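Local coordinates for putative gdp-fucose protein o-fucosyltransferase 1 (PDB 3ZY2) that is a putative protein O-fucosyltransferase of the GT-B clan that holds guanosine-5'-diphosphate in a pocket, at residues 202-205 against 206-210; 312-315 against 316-319. All blocks are in the same frame, centred on the assembly; numbering follows the deposited sequence.

Contact 1 of 2, residues 202-205 against 206-210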
loop_
_atom_site.group_PDB
_atom_site.type_symbol
_atom_site.label_atom_id
_atom_site.label_comp_id
_atom_site.label_asym_id
_atom_site.label_seq_id
_atom_site.Cartn_x
_atom_site.Cartn_y
_atom_site.Cartn_z
ATOM N N LYS A 202 18.988 35.626 5.419
ATOM C CA LYS A 202 19.060 37.035 5.782
ATOM C C LYS A 202 20.237 37.701 5.083
ATOM O O LYS A 202 20.103 38.812 4.549
ATOM C CB LYS A 202 19.168 37.196 7.293
ATOM C CG LYS A 202 17.906 36.853 8.036
ATOM C CD LYS A 202 18.123 36.880 9.548
ATOM C CE LYS A 202 16.793 36.714 10.302
ATOM N NZ LYS A 202 16.930 36.817 11.789
ATOM N N LYS A 203 21.387 37.029 5.050
ATOM C CA LYS A 203 22.571 37.608 4.420
ATOM C C LYS A 203 22.390 37.788 2.929
ATOM O O LYS A 203 22.779 38.812 2.378
ATOM C CB LYS A 203 23.830 36.779 4.688
ATOM C CG LYS A 203 24.434 37.007 6.047
ATOM C CD LYS A 203 25.814 36.348 6.085
ATOM C CE LYS A 203 26.449 36.396 7.478
ATOM N NZ LYS A 203 25.673 35.615 8.465
ATOM N N PHE A 204 21.789 36.799 2.266
ATOM C CA PHE A 204 21.596 36.907 0.822
ATOM C C PHE A 204 20.646 38.062 0.509
ATOM O O PHE A 204 20.869 38.823 -0.431
ATOM C CB PHE A 204 21.045 35.599 0.234
ATOM C CG PHE A 204 20.940 35.633 -1.274
ATOM C CD1 PHE A 204 19.770 36.109 -1.903
ATOM C CD2 PHE A 204 22.007 35.216 -2.074
ATOM C CE1 PHE A 204 19.698 36.167 -3.301
ATOM C CE2 PHE A 204 21.915 35.250 -3.456
ATOM C CZ PHE A 204 20.764 35.731 -4.072
ATOM N N ILE A 205 19.560 38.165 1.280
ATOM C CA ILE A 205 18.589 39.248 1.072
ATOM C C ILE A 205 19.290 40.608 1.268
ATOM O O ILE A 205 19.208 41.497 0.409
ATOM C CB ILE A 205 17.365 39.078 1.992
ATOM C CG1 ILE A 205 16.586 37.846 1.544
ATOM C CG2 ILE A 205 16.456 40.314 1.951
ATOM C CD1 ILE A 205 15.722 37.242 2.677
ATOM N N SER A 206 19.976 40.771 2.402
ATOM C CA SER A 206 20.605 42.048 2.697
ATOM C C SER A 206 21.591 42.451 1.594
ATOM O O SER A 206 21.597 43.602 1.155
ATOM C CB SER A 206 21.304 41.961 4.059
ATOM O OG SER A 206 21.881 43.201 4.420
ATOM N N ALA A 207 22.405 41.507 1.138
ATOM C CA ALA A 207 23.456 41.812 0.155
ATOM C C ALA A 207 22.940 42.023 -1.246
ATOM O O ALA A 207 23.516 42.824 -2.023
ATOM C CB ALA A 207 24.486 40.694 0.128
ATOM N N ASN A 208 21.868 41.312 -1.597
ATOM C CA ASN A 208 21.449 41.208 -2.990
ATOM C C ASN A 208 20.086 41.749 -3.370
ATOM O O ASN A 208 19.876 42.079 -4.543
ATOM C CB ASN A 208 21.549 39.762 -3.467
ATOM C CG ASN A 208 22.945 39.209 -3.318
ATOM O OD1 ASN A 208 23.855 39.578 -4.065
ATOM N ND2 ASN A 208 23.126 38.329 -2.348
ATOM N N LEU A 209 19.160 41.794 -2.416
ATOM C CA LEU A 209 17.742 41.967 -2.741
ATOM C C LEU A 209 17.172 43.231 -2.103
ATOM O O LEU A 209 16.715 43.208 -0.946
ATOM C CB LEU A 209 16.943 40.722 -2.309
ATOM C CG LEU A 209 17.319 39.408 -3.018
ATOM C CD1 LEU A 209 16.618 38.221 -2.339
ATOM C CD2 LEU A 209 16.970 39.478 -4.510
ATOM N N ALA A 210 17.176 44.321 -2.863
ATOM C CA ALA A 210 16.545 45.565 -2.403
ATOM C C ALA A 210 15.055 45.287 -2.202
ATOM O O ALA A 210 14.397 44.560 -2.976
ATOM C CB ALA A 210 16.776 46.700 -3.399
#

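Contact 2 of 2, residues 312-315 against 316-319. With GDP (guanosine-5'-diphosphate), chain C.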
loop_
_atom_site.group_PDB
_atom_site.type_symbol
_atom_site.label_atom_id
_atom_site.label_comp_id
_atom_site.label_asym_id
_atom_site.label_seq_id
_atom_site.Cartn_x
_atom_site.Cartn_y
_atom_site.Cartn_z
ATOM N N PRO A 312 25.800 28.027 -5.968
ATOM C CA PRO A 312 24.727 27.214 -6.565
ATOM C C PRO A 312 23.397 27.456 -5.854
ATOM O O PRO A 312 23.381 28.100 -4.790
ATOM C CB PRO A 312 25.195 25.778 -6.329
ATOM C CG PRO A 312 26.074 25.866 -5.112
ATOM C CD PRO A 312 26.662 27.236 -5.063
ATOM N N ASP A 313 22.299 26.944 -6.420
ATOM C CA ASP A 313 20.977 27.099 -5.799
ATOM C C ASP A 313 20.800 26.044 -4.697
ATOM O O ASP A 313 20.637 24.857 -5.002
ATOM C CB ASP A 313 19.849 26.998 -6.859
ATOM C CG ASP A 313 18.474 27.370 -6.308
ATOM O OD1 ASP A 313 18.082 26.885 -5.238
ATOM O OD2 ASP A 313 17.763 28.125 -6.983
ATOM N N ASP A 314 20.875 26.488 -3.429
ATOM C CA ASP A 314 20.712 25.622 -2.235
ATOM C C ASP A 314 19.245 25.565 -1.919
ATOM O O ASP A 314 18.629 26.603 -1.616
ATOM C CB ASP A 314 21.388 26.208 -0.996
ATOM C CG ASP A 314 21.321 25.259 0.194
ATOM O OD1 ASP A 314 22.235 24.407 0.296
ATOM O OD2 ASP A 314 20.390 25.322 1.047
ATOM N N MET A 315 18.652 24.381 -2.007
ATOM C CA MET A 315 17.197 24.323 -1.963
ATOM C C MET A 315 16.611 24.877 -0.663
ATOM O O MET A 315 15.531 25.472 -0.689
ATOM C CB MET A 315 16.649 22.929 -2.282
ATOM C CG MET A 315 16.634 21.955 -1.103
ATOM S SD MET A 315 16.023 20.300 -1.569
ATOM C CE MET A 315 17.582 19.631 -2.018
ATOM N N TYR A 316 17.285 24.654 0.472
ATOM C CA TYR A 316 16.668 25.006 1.754
ATOM C C TYR A 316 16.750 26.500 1.984
ATOM O O TYR A 316 15.769 27.124 2.430
ATOM C CB TYR A 316 17.296 24.214 2.908
ATOM C CG TYR A 316 17.394 22.744 2.596
ATOM C CD1 TYR A 316 16.243 21.931 2.570
ATOM C CD2 TYR A 316 18.636 22.157 2.280
ATOM C CE1 TYR A 316 16.324 20.557 2.247
ATOM C CE2 TYR A 316 18.714 20.780 1.965
ATOM C CZ TYR A 316 17.553 19.997 1.953
ATOM O OH TYR A 316 17.570 18.635 1.650
ATOM N N THR A 317 17.897 27.069 1.658
ATOM C CA THR A 317 18.082 28.509 1.780
ATOM C C THR A 317 17.151 29.204 0.787
ATOM O O THR A 317 16.555 30.228 1.129
ATOM C CB THR A 317 19.541 28.943 1.607
ATOM O OG1 THR A 317 20.342 28.264 2.596
ATOM C CG2 THR A 317 19.683 30.447 1.803
ATOM N N SER A 318 16.936 28.607 -0.385
ATOM C CA SER A 318 15.949 29.176 -1.333
ATOM C C SER A 318 14.557 29.194 -0.727
ATOM O O SER A 318 13.855 30.194 -0.839
ATOM C CB SER A 318 15.924 28.446 -2.678
ATOM O OG SER A 318 17.092 28.757 -3.428
ATOM N N LEU A 319 14.134 28.085 -0.121
ATOM C CA LEU A 319 12.826 28.072 0.543
ATOM C C LEU A 319 12.725 29.171 1.612
ATOM O O LEU A 319 11.691 29.866 1.737
ATOM C CB LEU A 319 12.578 26.693 1.191
ATOM C CG LEU A 319 12.290 25.567 0.178
ATOM C CD1 LEU A 319 12.425 24.244 0.889
ATOM C CD2 LEU A 319 10.887 25.690 -0.425
HETATM P PB GDP C . 7.689 18.822 -6.429
HETATM O O1B GDP C . 8.124 20.181 -6.837
HETATM O O2B GDP C . 6.428 18.395 -5.613
HETATM O O3B GDP C . 8.593 17.587 -7.040
HETATM O O3A GDP C . 8.796 19.082 -5.139
HETATM P PA GDP C . 9.723 17.878 -4.339
HETATM O O1A GDP C . 10.445 19.175 -3.425
HETATM O O2A GDP C . 9.184 16.798 -3.783
HETATM O "O5'" GDP C . 10.551 17.533 -5.893
HETATM C "C5'" GDP C . 11.158 18.672 -5.928
HETATM C "C4'" GDP C . 12.467 18.874 -6.164
HETATM O "O4'" GDP C . 13.281 19.254 -7.199
HETATM C "C3'" GDP C . 12.843 19.570 -5.023
HETATM O "O3'" GDP C . 13.352 18.943 -3.485
HETATM C "C2'" GDP C . 14.932 20.216 -5.210
HETATM O "O2'" GDP C . 15.597 19.061 -4.950
HETATM C "C1'" GDP C . 14.520 20.402 -6.659
HETATM N N9 GDP C . 13.997 21.574 -6.730
HETATM C C8 GDP C . 12.274 21.997 -7.159
HETATM N N7 GDP C . 12.638 23.229 -6.994
HETATM C C5 GDP C . 13.743 23.776 -6.670
HETATM C C6 GDP C . 14.649 25.224 -6.351
HETATM O O6 GDP C . 13.928 26.100 -6.488
HETATM N N1 GDP C . 15.643 24.890 -6.108
HETATM C C2 GDP C . 16.431 23.941 -5.955
HETATM N N2 GDP C . 17.394 23.853 -5.709
HETATM N N3 GDP C . 16.059 22.420 -6.139
HETATM C C4 GDP C . 14.664 22.488 -6.503
#

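Contact 1 of 2, residues 202-205 against 206-210
One face of the Phe204 ring carries the side chain of Asn208, while Leu209 meets the ring at its edge, near the ring plane. The amide nitrogen is set toward the rim and not the centre: Asn208 ND2 comes to 3.3 Å from Phe204 CD2. The same side chain supplies a CH-pi contact, since Asn208 CB stands 4.2 Å from the ring centroid and close to the ring normal. Ring and amide planes are inclined at 39°, which is far from a parallel stack. At the edge, Leu209 CD1 lies 3.8 Å from Phe204 CD1, and the same methyl, Leu209 CD1, is 3.9 Å from Ile205 CG1.

What fixes the rotation of the amide is the backbone carbonyl of Phe204. Asn208 ND2 donates to Phe204 O over 3.0 Å, in the carbonyl plane on a lone pair, with a C=O...N angle of 122°. Asn208 N donates to that oxygen as well, at 2.9 Å, so two N-H groups of one residue grip a single acceptor. With CG anti to its own nitrogen (chi1 -175°), Phe204 swings its ring beside its carbonyl and over the asparagine one turn later.

The geometry is that of the last turn of an alpha-helix, helix 195-208, which leads into the central strand 213-218 of a Rossmann-like parallel sheet. Leu209 is the first residue to leave helical backbone angles, yet Leu209 N still donates to Ile205 O at 2.8 Å. Upstream, Ser206 and Ala207 bond regularly to the carbonyls of Lys202 and Lys203. Ile205 and Leu209 are buried: Ile205, together with the partly exposed Phe204, packs on Ile321 of helix 315-324, and Leu209 touches Phe284 of strand 282-287. Asn208 is partly exposed, and Ser206 and Ala207 lie at the surface.

Contact 2 of 2, residues 312-315 against 316-319
Met315 and Tyr316 run side by side, pointing the same way, and form the tight half of this contact. Met315 CG sits over the centre of the Tyr316 ring, 3.5 Å from the centroid and only 7° off the normal, a CH-pi contact. A Met-aromatic contact continues it obliquely, with Met315 SD 4.2 Å from the same centroid. A chi1 of 83° puts Met315 CG between its backbone nitrogen and carbonyl carbon, and Met315 SD lies beside the ribose hydroxyls of guanosine-5'-diphosphate.

The more open half is polar, at the partly exposed Asp313 and Asp314. Asp314 is the N-cap of helix 315-324: its OD2 accepts from Thr317 N at 3.1 Å through the anti lone pair, and only weakly from Tyr316 N. Asp313 faces the ligand, its OD1 taking a bond from GDP N2 at 3.1 Å and a weak one from GDP N1. Ser318 OG lies 2.8 Å from Asp313 OD1, but its single proton could go instead to Gln310.

Asp313 OD2 is held by Ser287 N at the end of strand 282-287, and Glu48 bonds the Tyr316 hydroxyl. Phe20 of helix 20-37 meets the Tyr316 ring edge-to-face, and Phe336 of helix 335-346 packs against Met315 and Leu319.

Overall arrangement
The two contacts sit at opposite kinds of helix end: contact 1 closes helix 195-208, whereas contact 2 opens helix 315-324. Their centres are about 14 Å apart and their nearest atoms about 6 Å, so they do not touch, yet helix 195-208 packs against helix 315-324, whose first turn is contact 2. Gln310 is a shared neighbour, touched by Phe204 and Thr317. The centre of contact 2 lies about 14 Å from the chain centre and the contact is largely buried; contact 1, with its centre about 25 Å from the chain centre, is only partly buried. Chemistry follows place: backbone carbonyls are the acceptors at 202-210, carboxylates join them at 312-319, and only the latter borders guanosine-5'-diphosphate.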